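Local structure of esterase (uncultured bacterium pCosCE1, 7ATL) at residues A[11-14]-A[15-19]; A[178-181]-A[182-185]; A[291-294]-A[295-299]; A[363-366]-A[367-370]. The protein probably hydrolyses carboxylic esters as a family VIII carboxylesterase with a beta-lactamase-type fold, and also has promiscuous acyltransferase activity. All coordinates share one frame; numbering follows the deposited sequence.

Interaction 1 of 4, residues A[11-14]-A[15-19]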
loop_
_atom_site.group_PDB
_atom_site.type_symbol
_atom_site.label_atom_id
_atom_site.label_comp_id
_atom_site.label_asym_id
_atom_site.label_seq_id
_atom_site.Cartn_x
_atom_site.Cartn_y
_atom_site.Cartn_z
ATOM N N ARG A 11 -6.304 -14.068 21.764
ATOM C CA ARG A 11 -7.176 -14.175 20.558
ATOM C C ARG A 11 -6.327 -14.051 19.288
ATOM O O ARG A 11 -6.483 -14.896 18.371
ATOM C CB ARG A 11 -8.262 -13.091 20.572
ATOM C CG ARG A 11 -9.346 -13.282 21.624
ATOM C CD ARG A 11 -10.507 -12.322 21.437
ATOM N NE ARG A 11 -10.120 -10.904 21.487
ATOM C CZ ARG A 11 -9.942 -10.166 22.588
ATOM N NH1 ARG A 11 -10.091 -10.685 23.796
ATOM N NH2 ARG A 11 -9.592 -8.895 22.478
ATOM N N VAL A 12 -5.441 -13.054 19.256
ATOM C CA VAL A 12 -4.623 -12.691 18.062
ATOM C C VAL A 12 -3.612 -13.809 17.789
ATOM O O VAL A 12 -3.625 -14.343 16.655
ATOM C CB VAL A 12 -3.937 -11.328 18.249
ATOM C CG1 VAL A 12 -2.941 -11.040 17.141
ATOM C CG2 VAL A 12 -4.969 -10.221 18.343
ATOM N N GLN A 13 -2.788 -14.146 18.786
ATOM C CA GLN A 13 -1.877 -15.321 18.774
ATOM C C GLN A 13 -2.620 -16.554 18.229
ATOM O O GLN A 13 -2.055 -17.277 17.371
ATOM C CB GLN A 13 -1.386 -15.593 20.192
ATOM C CG GLN A 13 -0.287 -16.637 20.259
ATOM C CD GLN A 13 0.928 -16.113 19.535
ATOM O OE1 GLN A 13 1.310 -14.956 19.707
ATOM N NE2 GLN A 13 1.528 -16.952 18.703
ATOM N N GLY A 14 -3.845 -16.797 18.710
ATOM C CA GLY A 14 -4.662 -17.955 18.306
ATOM C C GLY A 14 -4.899 -17.956 16.813
ATOM O O GLY A 14 -4.734 -19.012 16.200
ATOM N N VAL A 15 -5.256 -16.795 16.254
ATOM C CA VAL A 15 -5.591 -16.634 14.808
ATOM C C VAL A 15 -4.333 -16.889 13.967
ATOM O O VAL A 15 -4.464 -17.519 12.911
ATOM C CB VAL A 15 -6.222 -15.255 14.507
ATOM C CG1 VAL A 15 -6.276 -14.962 13.014
ATOM C CG2 VAL A 15 -7.622 -15.133 15.100
ATOM N N SER A 16 -3.173 -16.428 14.426
ATOM C CA SER A 16 -1.878 -16.553 13.720
ATOM C C SER A 16 -1.405 -18.006 13.757
ATOM O O SER A 16 -0.998 -18.528 12.689
ATOM C CB SER A 16 -0.856 -15.630 14.305
ATOM O OG SER A 16 -1.227 -14.268 14.118
ATOM N N GLN A 17 -1.455 -18.641 14.929
ATOM C CA GLN A 17 -0.980 -20.039 15.112
ATOM C C GLN A 17 -1.849 -20.965 14.250
ATOM O O GLN A 17 -1.280 -21.811 13.537
ATOM C CB GLN A 17 -0.979 -20.459 16.590
ATOM C CG GLN A 17 -0.075 -21.654 16.901
ATOM C CD GLN A 17 1.254 -21.541 16.188
ATOM O OE1 GLN A 17 1.998 -20.571 16.364
ATOM N NE2 GLN A 17 1.533 -22.507 15.324
ATOM N N GLN A 18 -3.167 -20.784 14.284
ATOM C CA GLN A 18 -4.133 -21.556 13.468
ATOM C C GLN A 18 -3.758 -21.428 11.986
ATOM O O GLN A 18 -3.687 -22.467 11.296
ATOM C CB GLN A 18 -5.549 -21.056 13.767
ATOM C CG GLN A 18 -6.624 -21.676 12.883
ATOM C CD GLN A 18 -7.990 -21.474 13.490
ATOM O OE1 GLN A 18 -8.807 -20.680 13.018
ATOM N NE2 GLN A 18 -8.230 -22.168 14.589
ATOM N N ALA A 19 -3.527 -20.202 11.515
ATOM C CA ALA A 19 -3.268 -19.858 10.096
ATOM C C ALA A 19 -1.969 -20.524 9.635
ATOM O O ALA A 19 -1.897 -20.971 8.464
ATOM C CB ALA A 19 -3.206 -18.358 9.914
#
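Val15, Ser16, Gln17 and Gln18 each pack against the residue four places earlier in the same alpha-helix, so the contact is a local one. Backbone hydrogen bonds form the first class. Val15 N reaches Arg11 O at 3.1 Å with an N-H...O angle of 146°, whereas the bond from Gln17 N to Gln13 O, 2.9 Å long, is straighter at 165°. Ser16 N to Val12 O and Gln18 N to Gly14 O, the latter 3.0 Å, complete an unbroken i to i+4 series.

The second class is carbon against carbonyl oxygen. Val15 has CG2 beside its own backbone N and CG1 anti to that N (chi1 167°), which places CG2 3.5 Å from Arg11 O. Gln17 CB lies 3.4 Å from Gln13 O, and Gln18 CB is 3.3 Å from Gly14 O.

The polar side-chain ends find their main partners outside residues 11-19. Ser16 OG is 3.5 Å from Val12 O, at best a weak bond whose proton has a competing acceptor, and the same OG is hydrogen-bonded to Tyr372 OH. Gln17 NE2 bonds to Asp21 OD1, and Arg11 NE to Ala379 O.

These residues belong to the N-terminal helix 3-21. Val15 and Ser16 touch helix 372-381 through Gln375 and Ile376, while Val12 meets Ala379 of that helix and also packs on strands 27-34 and 37-44 of the main antiparallel sheet.

Interaction 2 of 4, residues A[178-181]-A[182-185]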
loop_
_atom_site.group_PDB
_atom_site.type_symbol
_atom_site.label_atom_id
_atom_site.label_comp_id
_atom_site.label_asym_id
_atom_site.label_seq_id
_atom_site.Cartn_x
_atom_site.Cartn_y
_atom_site.Cartn_z
ATOM N N LEU A 178 2.503 10.217 -8.838
ATOM C CA LEU A 178 2.653 11.171 -7.716
ATOM C C LEU A 178 4.127 11.249 -7.321
ATOM O O LEU A 178 4.648 12.370 -7.142
ATOM C CB LEU A 178 1.772 10.722 -6.549
ATOM C CG LEU A 178 1.757 11.660 -5.337
ATOM C CD1 LEU A 178 1.281 13.064 -5.692
ATOM C CD2 LEU A 178 0.894 11.061 -4.249
ATOM N N GLY A 179 4.789 10.099 -7.237
ATOM C CA GLY A 179 6.228 9.996 -6.917
ATOM C C GLY A 179 7.068 10.888 -7.807
ATOM O O GLY A 179 7.894 11.652 -7.281
ATOM N N ALA A 180 6.838 10.821 -9.118
ATOM C CA ALA A 180 7.555 11.655 -10.103
ATOM C C ALA A 180 7.185 13.127 -9.883
ATOM O O ALA A 180 8.076 13.981 -9.914
ATOM C CB ALA A 180 7.257 11.179 -11.502
ATOM N N VAL A 181 5.922 13.434 -9.628
ATOM C CA VAL A 181 5.563 14.839 -9.293
ATOM C C VAL A 181 6.400 15.286 -8.088
ATOM O O VAL A 181 7.004 16.368 -8.143
ATOM C CB VAL A 181 4.065 15.020 -9.003
ATOM C CG1 VAL A 181 3.798 16.381 -8.369
ATOM C CG2 VAL A 181 3.225 14.815 -10.248
ATOM N N LEU A 182 6.431 14.489 -7.030
ATOM C CA LEU A 182 7.164 14.844 -5.790
ATOM C C LEU A 182 8.647 15.139 -6.093
ATOM O O LEU A 182 9.203 16.091 -5.488
ATOM C CB LEU A 182 6.996 13.682 -4.809
ATOM C CG LEU A 182 5.911 13.845 -3.756
ATOM C CD1 LEU A 182 4.633 14.424 -4.329
ATOM C CD2 LEU A 182 5.651 12.535 -3.059
ATOM N N GLU A 183 9.276 14.380 -7.000
ATOM C CA GLU A 183 10.674 14.636 -7.471
ATOM C C GLU A 183 10.781 16.063 -8.024
ATOM O O GLU A 183 11.736 16.774 -7.682
ATOM C CB GLU A 183 11.112 13.661 -8.567
ATOM C CG GLU A 183 11.283 12.236 -8.091
ATOM C CD GLU A 183 11.785 11.268 -9.152
ATOM O OE1 GLU A 183 11.467 11.489 -10.366
ATOM O OE2 GLU A 183 12.494 10.280 -8.757
ATOM N N GLN A 184 9.839 16.480 -8.856
ATOM C CA GLN A 184 9.895 17.827 -9.464
ATOM C C GLN A 184 9.687 18.891 -8.386
ATOM O O GLN A 184 10.380 19.914 -8.449
ATOM C CB GLN A 184 8.871 17.955 -10.584
ATOM C CG GLN A 184 9.111 16.986 -11.728
ATOM C CD GLN A 184 10.527 17.037 -12.240
ATOM O OE1 GLN A 184 11.177 16.018 -12.403
ATOM N NE2 GLN A 184 11.030 18.228 -12.458
ATOM N N VAL A 185 8.805 18.659 -7.416
ATOM C CA VAL A 185 8.540 19.652 -6.327
ATOM C C VAL A 185 9.818 19.855 -5.491
ATOM O O VAL A 185 10.171 21.028 -5.239
ATOM C CB VAL A 185 7.353 19.234 -5.437
ATOM C CG1 VAL A 185 7.186 20.174 -4.253
ATOM C CG2 VAL A 185 6.054 19.103 -6.221
HETATM O O HOH W 1 10.022 13.318 -11.664
#
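Ala180 O accepts Gln184 N at 3.2 Å and is also approached by a water at 2.7 Å. That water lies 2.7 Å from Glu183 OE1 as well, so it can join carbonyl and carboxylate across less than one helical turn; it has more acceptors nearby than protons, and the two bonds need not both be made at once. Glu183 is placed for this by an extended chain that starts beside its backbone N (chi1 -68°), with CG running 3.5 Å from Gly179 O. Its other carboxylate oxygen, OE2, is hydrogen-bonded to Leu190 N, so both oxygens have polar neighbours that would restrict rotation of the group.

The backbone supplies regular alpha-helical bonds, the shortest being Leu182 N to Leu178 O at 2.8 Å.

On the apolar side, the Leu178 and Leu182 side chains cross obliquely, CD1 to CD1, at 3.9 Å. Leu182 CD1 also comes 3.5 Å from Leu178 O, and its chi1 of -98° departs from a staggered value, which may mean an imprecisely placed side chain. Three residues further on, Val181 CG1 meets Val185 CG2 at 4.1 Å.

Helix 174-186 packs against three others: Leu182 and Val185 reach helix 67-80 at Met78, Leu178 and Val181 touch Leu115 and Ile111 of helix 111-116, and Ala180 and Glu183 face Leu149 of helix 149-157.

Interaction 3 of 4, residues A[291-294]-A[295-299]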
loop_
_atom_site.group_PDB
_atom_site.type_symbol
_atom_site.label_atom_id
_atom_site.label_comp_id
_atom_site.label_asym_id
_atom_site.label_seq_id
_atom_site.Cartn_x
_atom_site.Cartn_y
_atom_site.Cartn_z
ATOM N N PRO A 291 -3.299 17.772 12.687
ATOM C CA PRO A 291 -4.532 17.001 12.883
ATOM C C PRO A 291 -5.566 17.194 11.753
ATOM O O PRO A 291 -6.219 16.237 11.355
ATOM C CB PRO A 291 -5.072 17.572 14.213
ATOM C CG PRO A 291 -3.830 18.001 14.967
ATOM C CD PRO A 291 -2.865 18.486 13.904
ATOM N N ALA A 292 -5.708 18.435 11.272
ATOM C CA ALA A 292 -6.671 18.830 10.213
ATOM C C ALA A 292 -6.367 18.074 8.911
ATOM O O ALA A 292 -7.334 17.609 8.260
ATOM C CB ALA A 292 -6.647 20.329 10.008
ATOM N N THR A 293 -5.088 17.975 8.544
ATOM C CA THR A 293 -4.603 17.198 7.368
ATOM C C THR A 293 -4.961 15.711 7.559
ATOM O O THR A 293 -5.565 15.115 6.627
ATOM C CB THR A 293 -3.099 17.395 7.162
ATOM O OG1 THR A 293 -2.816 18.779 7.333
ATOM C CG2 THR A 293 -2.618 16.954 5.799
ATOM N N ALA A 294 -4.639 15.135 8.721
ATOM C CA ALA A 294 -5.025 13.755 9.066
ATOM C C ALA A 294 -6.514 13.592 8.805
ATOM O O ALA A 294 -6.890 12.614 8.142
ATOM C CB ALA A 294 -4.705 13.429 10.503
ATOM N N ALA A 295 -7.340 14.505 9.319
ATOM C CA ALA A 295 -8.822 14.430 9.182
ATOM C C ALA A 295 -9.215 14.510 7.708
ATOM O O ALA A 295 -10.160 13.795 7.328
ATOM C CB ALA A 295 -9.507 15.521 9.964
ATOM N N LEU A 296 -8.551 15.386 6.951
ATOM C CA LEU A 296 -8.748 15.557 5.487
ATOM C C LEU A 296 -8.471 14.222 4.778
ATOM O O LEU A 296 -9.282 13.831 3.910
ATOM C CB LEU A 296 -7.813 16.654 4.975
ATOM C CG LEU A 296 -7.799 16.877 3.462
ATOM C CD1 LEU A 296 -9.186 17.250 2.962
ATOM C CD2 LEU A 296 -6.782 17.953 3.069
ATOM N N MET A 297 -7.399 13.526 5.171
ATOM C CA MET A 297 -6.937 12.301 4.475
ATOM C C MET A 297 -7.979 11.179 4.619
ATOM O O MET A 297 -8.002 10.300 3.733
ATOM C CB MET A 297 -5.549 11.879 4.977
ATOM C CG MET A 297 -4.491 12.892 4.607
ATOM S SD MET A 297 -2.870 12.545 5.291
ATOM C CE MET A 297 -2.525 11.025 4.405
ATOM N N ARG A 298 -8.854 11.218 5.636
ATOM C CA ARG A 298 -9.847 10.140 5.920
ATOM C C ARG A 298 -11.278 10.623 5.629
ATOM O O ARG A 298 -12.253 9.903 5.936
ATOM C CB ARG A 298 -9.691 9.634 7.363
ATOM C CG ARG A 298 -9.910 10.679 8.456
ATOM C CD ARG A 298 -10.372 10.067 9.770
ATOM N NE ARG A 298 -10.149 10.963 10.895
ATOM C CZ ARG A 298 -8.977 11.152 11.484
ATOM N NH1 ARG A 298 -7.891 10.516 11.070
ATOM N NH2 ARG A 298 -8.884 12.007 12.481
ATOM N N GLN A 299 -11.434 11.786 5.017
ATOM C CA GLN A 299 -12.725 12.110 4.365
ATOM C C GLN A 299 -12.967 11.143 3.199
ATOM O O GLN A 299 -11.988 10.665 2.575
ATOM C CB GLN A 299 -12.739 13.552 3.881
ATOM C CG GLN A 299 -12.875 14.558 5.010
ATOM C CD GLN A 299 -12.669 15.952 4.473
ATOM O OE1 GLN A 299 -12.215 16.843 5.194
ATOM N NE2 GLN A 299 -12.976 16.140 3.190
HETATM O O HOH W 2 -7.100 14.074 13.221
#
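Arg298 folds back on Ala294 and Ala295, in and just beyond the short helix that begins at Pro291, part of the beta-lactamase-type fold. Its CB stands at the margin of contact with Ala294 O. CG is set between the backbone N and the carbonyl carbon (chi1 61°), and this turn brings it 3.6 Å from Ala294 O. From CG to NE the chain is extended, carrying the guanidinium alongside the helix. One face of that group lies against the backbone: Ala295 CA sits 3.9 Å above its plane, over the centre, with Ala294 C displaced toward the rim. NH1 passes 3.7 Å from Ala294 O, which lies over the same flat group, and makes its hydrogen bonds to Tyr349 OH and Arg282 O. A weak bond of 2.8 Å joins Arg298 NH2 to a water oxygen. The same water donates to Pro291 O at 3.0 Å. The side chain thus spans back to the first turn.

The i to i+4 bonds differ in quality. Met297 N bonds to Thr293 O at 2.8 Å, but Arg298 N to Ala294 O is weak, 3.5 Å long with an N-H...O angle of 126°. Thr293 OG1 hydrogen-bonds to Glu80 OE2, and Met297 packs on Thr72 and Met76 of helix 67-80. With Met297 CG beside its own backbone N (chi1 -66°), that carbon lies 3.2 Å from Thr293 O.

Interaction 4 of 4, residues A[363-366]-A[367-370]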
loop_
_atom_site.group_PDB
_atom_site.type_symbol
_atom_site.label_atom_id
_atom_site.label_comp_id
_atom_site.label_asym_id
_atom_site.label_seq_id
_atom_site.Cartn_x
_atom_site.Cartn_y
_atom_site.Cartn_z
ATOM N N THR A 363 2.967 -14.095 2.691
ATOM C CA THR A 363 2.068 -15.032 1.978
ATOM C C THR A 363 1.008 -14.258 1.180
ATOM O O THR A 363 0.046 -13.754 1.772
ATOM C CB THR A 363 1.475 -16.011 2.992
ATOM O OG1 THR A 363 2.591 -16.650 3.619
ATOM C CG2 THR A 363 0.553 -17.030 2.355
ATOM N N ALA A 364 1.169 -14.183 -0.138
ATOM C CA ALA A 364 0.167 -13.644 -1.085
ATOM C C ALA A 364 -0.682 -14.799 -1.609
ATOM O O ALA A 364 -0.128 -15.852 -1.916
ATOM C CB ALA A 364 0.910 -12.956 -2.197
ATOM N N PHE A 365 -2.012 -14.661 -1.700
ATOM C CA PHE A 365 -2.767 -13.479 -1.346
ATOM C C PHE A 365 -3.461 -13.653 0.007
ATOM O O PHE A 365 -4.296 -12.799 0.302
ATOM C CB PHE A 365 -3.801 -13.204 -2.439
ATOM C CG PHE A 365 -3.183 -13.173 -3.812
ATOM C CD1 PHE A 365 -2.492 -12.047 -4.240
ATOM C CD2 PHE A 365 -3.234 -14.287 -4.639
ATOM C CE1 PHE A 365 -1.873 -12.031 -5.480
ATOM C CE2 PHE A 365 -2.627 -14.263 -5.882
ATOM C CZ PHE A 365 -1.944 -13.137 -6.296
ATOM N N GLU A 366 -3.154 -14.683 0.804
ATOM C CA GLU A 366 -3.904 -14.931 2.072
ATOM C C GLU A 366 -3.773 -13.687 2.966
ATOM O O GLU A 366 -4.794 -13.203 3.439
ATOM C CB GLU A 366 -3.469 -16.239 2.753
ATOM C CG GLU A 366 -4.149 -16.528 4.097
ATOM C CD GLU A 366 -5.655 -16.767 4.130
ATOM O OE1 GLU A 366 -6.235 -17.141 3.099
ATOM O OE2 GLU A 366 -6.251 -16.585 5.209
ATOM N N GLY A 367 -2.574 -13.132 3.112
ATOM C CA GLY A 367 -2.333 -11.961 3.974
ATOM C C GLY A 367 -3.094 -10.702 3.552
ATOM O O GLY A 367 -3.247 -9.794 4.390
ATOM N N MET A 368 -3.515 -10.595 2.291
ATOM C CA MET A 368 -4.127 -9.355 1.766
ATOM C C MET A 368 -5.635 -9.536 1.753
ATOM O O MET A 368 -6.341 -8.654 2.299
ATOM C CB MET A 368 -3.667 -9.058 0.339
ATOM C CG MET A 368 -4.439 -7.919 -0.299
ATOM S SD MET A 368 -4.125 -7.724 -2.057
ATOM C CE MET A 368 -5.087 -9.059 -2.762
ATOM N N SER A 369 -6.090 -10.591 1.081
ATOM C CA SER A 369 -7.515 -10.807 0.714
ATOM C C SER A 369 -8.064 -12.096 1.324
ATOM O O SER A 369 -9.253 -12.318 1.174
ATOM C CB SER A 369 -7.692 -10.823 -0.776
ATOM O OG SER A 369 -6.863 -11.813 -1.366
ATOM N N GLY A 370 -7.246 -12.906 1.986
ATOM C CA GLY A 370 -7.715 -14.168 2.586
ATOM C C GLY A 370 -8.543 -13.932 3.837
ATOM O O GLY A 370 -8.966 -12.790 4.070
#
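The Phe365 ring and the Met368 side chain meet at CD1 and CE, 4.2 Å apart, the methyl approaching obliquely to the ring. Ser369 comes against the root of the same phenylalanine, its OG 3.5 Å from Phe365 CB. Glu366 turns differently: a bend at chi2 (64°) folds its chain back, so that OE1 rests 3.4 Å from Gly370 CA. Its OE2 forms a salt bridge with Arg24 NE and accepts a hydrogen bond from Tyr372 N, two partners on one oxygen, which anchor it and would probably stabilise the negative charge.

This is a strand-to-helix turn: strand 363-364 passes through a cis peptide bond between Ala364 and Phe365, and Phe365 takes the N-cap position of the single-turn helix 366-369.

Three donors converge on Phe365 O, with a weak fourth from Gly370 N. Ser369 N arrives almost straight and nearly in line with the carbonyl, at 2.9 Å. Met368 N, 3.1 Å away, stands 59° out of the carbonyl plane, and Ser369 OG donates from 39° out of it at 3.2 Å. Spanning the cap, Gly367 N bonds to Thr363 O at 3.0 Å; after the turn, where Gly370 leaves helical geometry, Gly370 N bonds to Glu366 O at 2.9 Å. Asp223 OD2 accepts from Phe365 N, and Ala364 pairs through its backbone with Tyr221.

Interactions 1 and 4 lie on the same side of the chain's centre, with centres about 15 Å apart and nearest atoms about 6 Å apart; Tyr372 joins them, its OH bonding to Ser16 and its backbone N to Glu366. Interactions 2 and 3, about 9 Å apart at their nearest atoms, both pack on helix 67-80, the former at Ile71, Ala74 and Met78, the latter at Thr72 and Met76. That helix carries Lys68 of a probable SxxK motif with Ser65, as in serine beta-lactamases. Leu178 and Met368 lie near this motif without touching it. Met368 is also about 4 Å from a bound pentaethylene glycol, probably a crystallisation additive.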